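Local coordinates for SnoN,Epimerase SnoN (Streptomyces nogalater, PDB 5EP9), which acts as a non-heme iron, 2-oxoglutarate-dependent epimerase in the biosynthesis of the polyketide nogalamycin, at residues D43-V48 with M173-G178; A114-R119 with Y243-A248; G178-P183 with F218-T223. All coordinates share one frame; numbering follows the deposited sequence. Where two conformers were deposited one is given.

Interaction 1: D43-V48 with M173-G178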
# COMPACT_ATOMS: atom_id res chain seq x y z
N ASP A 43 6.02 -15.65 -3.22
CA ASP A 43 6.28 -14.56 -4.16
C ASP A 43 6.50 -13.20 -3.60
O ASP A 43 7.11 -12.34 -4.24
CB ASP A 43 5.12 -14.43 -5.19
CG ASP A 43 4.97 -15.64 -6.12
OD1 ASP A 43 5.86 -16.47 -6.18
OD2 ASP A 43 3.95 -15.69 -6.83
N GLY A 44 5.87 -12.94 -2.46
CA GLY A 44 5.97 -11.62 -1.81
C GLY A 44 4.88 -10.66 -2.23
O GLY A 44 4.91 -9.50 -1.86
N TYR A 45 3.97 -11.16 -3.06
CA TYR A 45 2.78 -10.43 -3.43
C TYR A 45 1.72 -11.41 -3.80
O TYR A 45 2.01 -12.54 -4.13
CB TYR A 45 3.04 -9.46 -4.62
CG TYR A 45 3.12 -10.18 -5.93
CD1 TYR A 45 4.25 -10.87 -6.28
CD2 TYR A 45 2.00 -10.27 -6.76
CE1 TYR A 45 4.32 -11.58 -7.48
CE2 TYR A 45 2.07 -10.94 -7.97
CZ TYR A 45 3.20 -11.58 -8.30
OH TYR A 45 3.23 -12.31 -9.43
N VAL A 46 0.49 -10.92 -3.86
CA VAL A 46 -0.59 -11.71 -4.44
C VAL A 46 -1.66 -10.83 -5.01
O VAL A 46 -1.93 -9.71 -4.47
CB VAL A 46 -1.07 -12.73 -3.38
CG1 VAL A 46 -2.06 -12.15 -2.39
CG2 VAL A 46 -1.61 -13.94 -4.02
N HIS A 47 -2.28 -11.31 -6.07
CA HIS A 47 -3.41 -10.67 -6.70
C HIS A 47 -4.68 -11.31 -6.17
O HIS A 47 -4.84 -12.52 -6.25
CB HIS A 47 -3.31 -10.84 -8.24
CG HIS A 47 -4.48 -10.36 -9.02
ND1 HIS A 47 -4.85 -10.91 -10.21
CD2 HIS A 47 -5.37 -9.36 -8.80
CE1 HIS A 47 -5.88 -10.27 -10.71
NE2 HIS A 47 -6.22 -9.34 -9.86
N VAL A 48 -5.64 -10.49 -5.77
CA VAL A 48 -6.98 -10.96 -5.35
C VAL A 48 -8.04 -10.27 -6.16
O VAL A 48 -8.30 -9.10 -5.94
CB VAL A 48 -7.30 -10.72 -3.83
CG1 VAL A 48 -8.64 -11.34 -3.43
CG2 VAL A 48 -6.23 -11.33 -2.95
N MET A 173 1.18 -2.24 -11.67
CA MET A 173 2.44 -2.59 -10.96
C MET A 173 3.14 -3.82 -11.53
O MET A 173 2.51 -4.69 -12.10
CB MET A 173 2.20 -2.75 -9.46
CG MET A 173 1.74 -1.40 -8.83
SD MET A 173 2.29 -1.13 -7.13
CE MET A 173 1.02 -2.11 -6.49
N THR A 174 4.44 -3.85 -11.25
CA THR A 174 5.33 -4.99 -11.49
C THR A 174 6.00 -5.34 -10.18
O THR A 174 6.42 -4.46 -9.44
CB THR A 174 6.36 -4.60 -12.54
OG1 THR A 174 5.64 -4.34 -13.76
CG2 THR A 174 7.43 -5.69 -12.78
N PHE A 175 6.11 -6.64 -9.91
CA PHE A 175 6.70 -7.15 -8.72
C PHE A 175 7.83 -8.10 -9.05
O PHE A 175 7.82 -8.74 -10.13
CB PHE A 175 5.67 -7.93 -7.89
CG PHE A 175 4.44 -7.14 -7.54
CD1 PHE A 175 4.38 -6.38 -6.42
CD2 PHE A 175 3.35 -7.21 -8.34
CE1 PHE A 175 3.19 -5.64 -6.08
CE2 PHE A 175 2.19 -6.50 -8.05
CZ PHE A 175 2.12 -5.71 -6.89
N VAL A 176 8.84 -8.20 -8.18
CA VAL A 176 9.96 -9.21 -8.43
C VAL A 176 9.76 -10.34 -7.47
O VAL A 176 9.99 -10.18 -6.26
CB VAL A 176 11.30 -8.59 -8.17
CG1 VAL A 176 12.38 -9.61 -8.44
CG2 VAL A 176 11.54 -7.38 -9.06
N PRO A 177 9.26 -11.48 -7.94
CA PRO A 177 8.82 -12.48 -6.99
C PRO A 177 10.00 -13.02 -6.24
O PRO A 177 11.09 -13.22 -6.86
CB PRO A 177 8.13 -13.58 -7.83
CG PRO A 177 8.30 -13.17 -9.22
CD PRO A 177 8.67 -11.71 -9.28
N GLY A 178 9.81 -13.31 -4.95
CA GLY A 178 10.94 -13.81 -4.13
C GLY A 178 11.88 -12.73 -3.63
O GLY A 178 12.76 -13.02 -2.82

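Interaction 2: A114-R119 with Y243-A248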
# COMPACT_ATOMS: atom_id res chain seq x y z
N ALA A 114 -0.55 -12.11 6.46
CA ALA A 114 0.52 -11.75 7.34
C ALA A 114 0.77 -12.81 8.39
O ALA A 114 1.83 -12.88 8.92
CB ALA A 114 0.24 -10.41 8.02
N GLY A 115 -0.26 -13.54 8.77
CA GLY A 115 -0.17 -14.53 9.80
C GLY A 115 -0.24 -13.99 11.22
O GLY A 115 0.09 -14.71 12.14
N SER A 116 -0.62 -12.74 11.41
CA SER A 116 -0.73 -12.15 12.78
C SER A 116 -1.81 -11.03 12.81
O SER A 116 -2.21 -10.53 11.77
CB SER A 116 0.65 -11.51 13.22
OG SER A 116 0.85 -10.15 12.69
N PRO A 117 -2.19 -10.60 14.00
CA PRO A 117 -3.05 -9.44 14.09
C PRO A 117 -2.32 -8.20 13.61
O PRO A 117 -1.10 -8.10 13.77
CB PRO A 117 -3.35 -9.31 15.58
CG PRO A 117 -3.10 -10.67 16.15
CD PRO A 117 -2.07 -11.32 15.29
N LEU A 118 -3.09 -7.32 12.99
CA LEU A 118 -2.59 -6.16 12.37
C LEU A 118 -3.30 -4.91 12.83
O LEU A 118 -4.40 -4.95 13.32
CB LEU A 118 -2.72 -6.26 10.86
CG LEU A 118 -1.98 -7.41 10.11
CD1 LEU A 118 -2.47 -7.42 8.68
CD2 LEU A 118 -0.46 -7.29 10.16
N ARG A 119 -2.64 -3.80 12.56
CA ARG A 119 -3.15 -2.45 12.68
C ARG A 119 -3.00 -1.70 11.38
O ARG A 119 -2.12 -2.00 10.55
CB ARG A 119 -2.39 -1.66 13.74
CG ARG A 119 -2.64 -2.08 15.15
CD ARG A 119 -1.62 -1.49 16.13
NE ARG A 119 -1.87 -1.96 17.48
CZ ARG A 119 -2.92 -1.57 18.24
NH1 ARG A 119 -3.75 -0.61 17.86
NH2 ARG A 119 -3.10 -2.10 19.40
N TYR A 243 -0.62 -1.86 6.32
CA TYR A 243 -0.91 -2.57 7.54
C TYR A 243 0.40 -3.10 8.22
O TYR A 243 1.38 -3.51 7.56
CB TYR A 243 -1.79 -3.76 7.24
CG TYR A 243 -3.04 -3.35 6.51
CD1 TYR A 243 -4.00 -2.59 7.14
CD2 TYR A 243 -3.23 -3.63 5.16
CE1 TYR A 243 -5.14 -2.17 6.48
CE2 TYR A 243 -4.40 -3.21 4.52
CZ TYR A 243 -5.33 -2.48 5.16
OH TYR A 243 -6.48 -2.07 4.51
N MET A 244 0.37 -3.07 9.53
CA MET A 244 1.53 -3.37 10.35
C MET A 244 1.10 -4.29 11.44
O MET A 244 -0.03 -4.29 11.88
CB MET A 244 2.16 -2.11 10.95
CG MET A 244 1.25 -1.33 11.89
SD MET A 244 2.01 0.31 12.21
CE MET A 244 0.66 0.97 13.19
N ASP A 245 2.07 -5.03 11.94
CA ASP A 245 1.89 -5.87 13.13
C ASP A 245 1.27 -5.09 14.26
O ASP A 245 1.67 -3.94 14.52
CB ASP A 245 3.24 -6.31 13.62
CG ASP A 245 3.16 -7.52 14.54
OD1 ASP A 245 2.70 -7.46 15.68
OD2 ASP A 245 3.68 -8.58 14.11
N ALA A 246 0.33 -5.70 14.95
CA ALA A 246 -0.31 -5.05 16.07
C ALA A 246 0.65 -4.67 17.22
O ALA A 246 0.32 -3.83 18.01
CB ALA A 246 -1.44 -5.91 16.60
N THR A 247 1.80 -5.30 17.29
CA THR A 247 2.84 -4.89 18.26
C THR A 247 3.83 -3.83 17.76
O THR A 247 4.83 -3.59 18.36
CB THR A 247 3.70 -6.11 18.67
OG1 THR A 247 4.42 -6.61 17.53
CG2 THR A 247 2.84 -7.23 19.31
N ALA A 248 3.56 -3.24 16.62
CA ALA A 248 4.41 -2.20 16.11
C ALA A 248 4.65 -1.06 17.09
O ALA A 248 3.74 -0.54 17.68
CB ALA A 248 3.83 -1.63 14.84

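Interaction 3: G178-P183 with F218-T223. With AKG (2-oxoglutaric acid), chain E.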
# COMPACT_ATOMS: atom_id res chain seq x y z
N GLY A 178 9.81 -13.31 -4.95
CA GLY A 178 10.94 -13.81 -4.13
C GLY A 178 11.88 -12.73 -3.63
O GLY A 178 12.76 -13.02 -2.82
N SER A 179 11.75 -11.50 -4.10
CA SER A 179 12.73 -10.45 -3.75
C SER A 179 12.64 -10.05 -2.27
O SER A 179 13.57 -9.55 -1.67
CB SER A 179 12.54 -9.22 -4.63
OG SER A 179 11.18 -8.71 -4.49
N HIS A 180 11.51 -10.34 -1.67
CA HIS A 180 11.29 -10.14 -0.23
C HIS A 180 12.10 -11.05 0.67
O HIS A 180 12.18 -10.81 1.85
CB HIS A 180 9.79 -10.25 0.18
CG HIS A 180 9.20 -11.61 0.01
ND1 HIS A 180 9.31 -12.36 -1.15
CD2 HIS A 180 8.52 -12.38 0.89
CE1 HIS A 180 8.73 -13.53 -0.97
NE2 HIS A 180 8.22 -13.55 0.26
N LEU A 181 12.64 -12.13 0.09
CA LEU A 181 13.47 -13.09 0.82
C LEU A 181 14.94 -12.84 0.69
O LEU A 181 15.72 -13.58 1.21
CB LEU A 181 13.19 -14.51 0.30
CG LEU A 181 11.71 -14.86 0.31
CD1 LEU A 181 11.57 -16.22 -0.40
CD2 LEU A 181 11.21 -14.93 1.77
N LEU A 182 15.32 -11.80 -0.03
CA LEU A 182 16.71 -11.47 -0.25
C LEU A 182 17.22 -10.77 1.00
O LEU A 182 16.44 -10.18 1.73
CB LEU A 182 16.85 -10.55 -1.43
CG LEU A 182 16.49 -11.15 -2.79
CD1 LEU A 182 16.47 -10.07 -3.83
CD2 LEU A 182 17.44 -12.28 -3.27
N PRO A 183 18.57 -10.84 1.27
CA PRO A 183 19.15 -10.05 2.32
C PRO A 183 19.08 -8.57 2.03
O PRO A 183 18.80 -8.17 0.93
CB PRO A 183 20.65 -10.48 2.33
CG PRO A 183 20.92 -11.14 1.04
CD PRO A 183 19.58 -11.46 0.40
N PHE A 218 -1.88 -7.49 -2.67
CA PHE A 218 -1.12 -7.34 -1.45
C PHE A 218 0.33 -7.55 -1.75
O PHE A 218 0.69 -8.49 -2.48
CB PHE A 218 -1.55 -8.34 -0.43
CG PHE A 218 -2.96 -8.14 0.08
CD1 PHE A 218 -4.00 -8.74 -0.55
CD2 PHE A 218 -3.19 -7.31 1.18
CE1 PHE A 218 -5.30 -8.56 -0.11
CE2 PHE A 218 -4.47 -7.16 1.66
CZ PHE A 218 -5.54 -7.79 1.02
N HIS A 219 1.18 -6.67 -1.24
CA HIS A 219 2.63 -6.91 -1.30
C HIS A 219 3.34 -6.66 0.01
O HIS A 219 3.13 -5.65 0.73
CB HIS A 219 3.28 -6.20 -2.49
CG HIS A 219 3.38 -4.74 -2.37
ND1 HIS A 219 2.38 -3.89 -2.78
CD2 HIS A 219 4.40 -3.94 -1.97
CE1 HIS A 219 2.77 -2.64 -2.64
NE2 HIS A 219 3.98 -2.64 -2.14
N HIS A 220 4.30 -7.52 0.23
CA HIS A 220 5.23 -7.46 1.37
C HIS A 220 6.15 -6.25 1.29
O HIS A 220 6.54 -5.79 0.25
CB HIS A 220 6.04 -8.78 1.39
CG HIS A 220 6.85 -9.05 2.63
ND1 HIS A 220 8.05 -8.42 2.91
CD2 HIS A 220 6.67 -9.96 3.62
CE1 HIS A 220 8.53 -8.87 4.04
NE2 HIS A 220 7.75 -9.83 4.46
N ALA A 221 6.50 -5.73 2.44
CA ALA A 221 7.32 -4.53 2.58
C ALA A 221 8.76 -4.66 2.05
O ALA A 221 9.43 -3.65 1.87
CB ALA A 221 7.38 -4.15 4.06
N ARG A 222 9.21 -5.89 1.90
CA ARG A 222 10.52 -6.18 1.29
C ARG A 222 10.46 -6.56 -0.21
O ARG A 222 11.49 -6.72 -0.86
CB ARG A 222 11.33 -7.22 2.10
CG ARG A 222 11.79 -6.70 3.49
CD ARG A 222 12.86 -7.47 4.26
NE ARG A 222 14.11 -7.67 3.52
CZ ARG A 222 15.20 -6.97 3.69
NH1 ARG A 222 15.26 -5.99 4.60
NH2 ARG A 222 16.25 -7.27 2.94
N THR A 223 9.24 -6.65 -0.78
CA THR A 223 9.12 -7.01 -2.20
C THR A 223 9.44 -5.82 -3.09
O THR A 223 8.87 -4.75 -2.91
CB THR A 223 7.75 -7.50 -2.50
OG1 THR A 223 7.50 -8.66 -1.70
CG2 THR A 223 7.58 -7.84 -3.98
C1 AKG E . 3.16 0.97 -3.01
O1 AKG E . 3.95 0.57 -2.12
O2 AKG E . 1.92 0.81 -2.94
C2 AKG E . 3.70 1.62 -4.23
O5 AKG E . 4.93 1.77 -4.34
C3 AKG E . 2.68 2.09 -5.30
C4 AKG E . 3.27 2.57 -6.62
C5 AKG E . 2.27 3.06 -7.65
O3 AKG E . 1.05 2.96 -7.41
O4 AKG E . 2.68 3.60 -8.72

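Interaction 1: D43-V48 with M173-G178
The rings of Tyr45 and Phe175 lie nearly flat against each other in an offset stack, with their centroids 4.5 Å apart and their planes inclined by only 4°. Each gives one face to the other, and the overlap is shifted toward the rims, so that Phe175 CD2 sits above the tyrosine ring and Tyr45 CG above the phenylalanine ring. This slip also carries each beta carbon over the partner's face, and two CH-pi contacts frame the stack; Tyr45 CB lies 4.0 Å from the centroid of the Phe175 ring. The shortest approach of the two side chains runs from Tyr45 CD1 to Phe175 CB, 3.6 Å. Near the plane of the tyrosine ring, at its edge, Pro177 CB comes within 4.3 Å of Tyr45 CE1. With CG held between the backbone N and the carbonyl carbon, a chi1 of 77° turns the Tyr45 ring so that its face lies along Phe175.

Farther along, the backbones meet directly. Gly178 N donates to Asp43 O over 3.0 Å, and Pro177 CA makes a CH...O contact of 3.2 Å with the same Asp43 O. Asp43 also rests its carboxylate beside Pro177 CB. Gly44 ends helix 30-43 with a positive phi, a conformation that suits glycine.

Both segments lie in the 14-202 part of the construct. Val209 touches both aromatic side chains, while Phe175 also abuts His225, an iron ligand. Joining edge strand 45-48 of the large sheet to strand 173-175 of the small one, this aromatic stack bridges the two sheets of the double-stranded beta-helix characteristic of the cupin clan.

Interaction 2: A114-R119 with Y243-A248
Arg119 and Met244 form a hydrogen-bonded antiparallel pair: Arg119 N reaches Met244 O over 2.7 Å, almost straight at 171°, and Met244 N returns a bond of 2.9 Å to Arg119 O. The arginine then adds a third link through its side chain. NE donates to Ala246 O, 2.9 Å away, using a lone pair of that oxygen and keeping it in the guanidinium plane. From CG to NE the chain is extended (chi2 166°, chi3 -178°), which carries it past Ala246 CA to the carbonyl beyond, while NH1 is tied to Phe280 O. With an alanine in place of this arginine, Ala246 O and Phe280 O would probably lose these donors, and the contact of CG and CD with Ala246 CA would go.

Pro117 O is gripped from opposite faces of its plane, by Ala246 N at 3.0 Å and by Ser116 OG at the same distance. The strand ends in a type I turn from Asp245 to Ala248, where Asp245 OD1 accepts from Thr247 N, making an Asx turn, and from Thr247 OG1 as well.

Around this polar frame the apolar contacts are few and local. Pro117 CB faces Ala246 CB at 4.0 Å, and Leu118 CD1 meets Tyr243 CB at the same separation, the two side chains crossing at about a right angle. On the face that Arg119 and Met244 share, Met244 CE lies 4.1 Å from Arg119 CB.

Segment 114-119 lies in the 14-202 part and 243-248 in the 203-305 part of this engineered fusion, and they join the beginning of strand 118-128 to the end of strand 236-245. Helix 104-114 packs on Leu118 and Tyr243 through Ala110, Tyr243 OH bonds to Ala101 O, and Leu157 of neighbouring strand 157-162 touches both residues.

Interaction 3: G178-P183 with F218-T223
The 3-10 segment 179-181 lies against the type I turn from His220 to Thr223, and His180 CA makes a CH...O contact of 3.5 Å with Arg222 O. The turn closes strand 216-220 of the double-stranded beta-helix; 178-183 lies in the 14-202 part of the construct and 218-223 in the 203-305 part. His180 points a ring edge at the face of His220, the planes at 59° and the centroids 5.2 Å apart, with CD2 leading. His220 CG stands anti to its own backbone N (chi1 -168°), and Arg222 N, donating to His220 ND1 in the ring plane, helps to set the ring's rotation. His180 also brings CB to 3.4 Å from Thr223 OG1, whose hydrogen-bond partner is Gly44 O, while His180 NE2 bonds to Arg41 O. Arg222 bends at chi3 and gives NH2 to Leu182 O, 3.2 Å away, as NH1 forms a salt bridge with Asp184; with two conformers deposited, these bonds probably describe only part of the population. His219, immediately before the turn, belongs to the 2-oxoglutarate site: NE2 hydrogen-bonds to OD2 of the iron ligand Asp144 and makes a weak hydrogen bond of 3.2 Å to O1 of 2-oxoglutarate.

In the fold
Interactions 1 and 3 share Gly178 and touch along strands 45-48 and 216-220, which are neighbours in the large sheet. Interaction 2 reaches the same sheet farther across, its centre about 20 Å from that of interaction 1 and 16 Å from that of interaction 3. All three are partly buried, but their chemistry differs with place. Interaction 1, between sheets beside the iron site, rests on aromatic faces; interaction 2, within one sheet and running out to a surface turn, is chiefly backbone hydrogen bonding reinforced by an arginine; interaction 3 joins loop and turn through a histidine pair and an arginine, passing from the 2-oxoglutarate pocket to exposed Pro183.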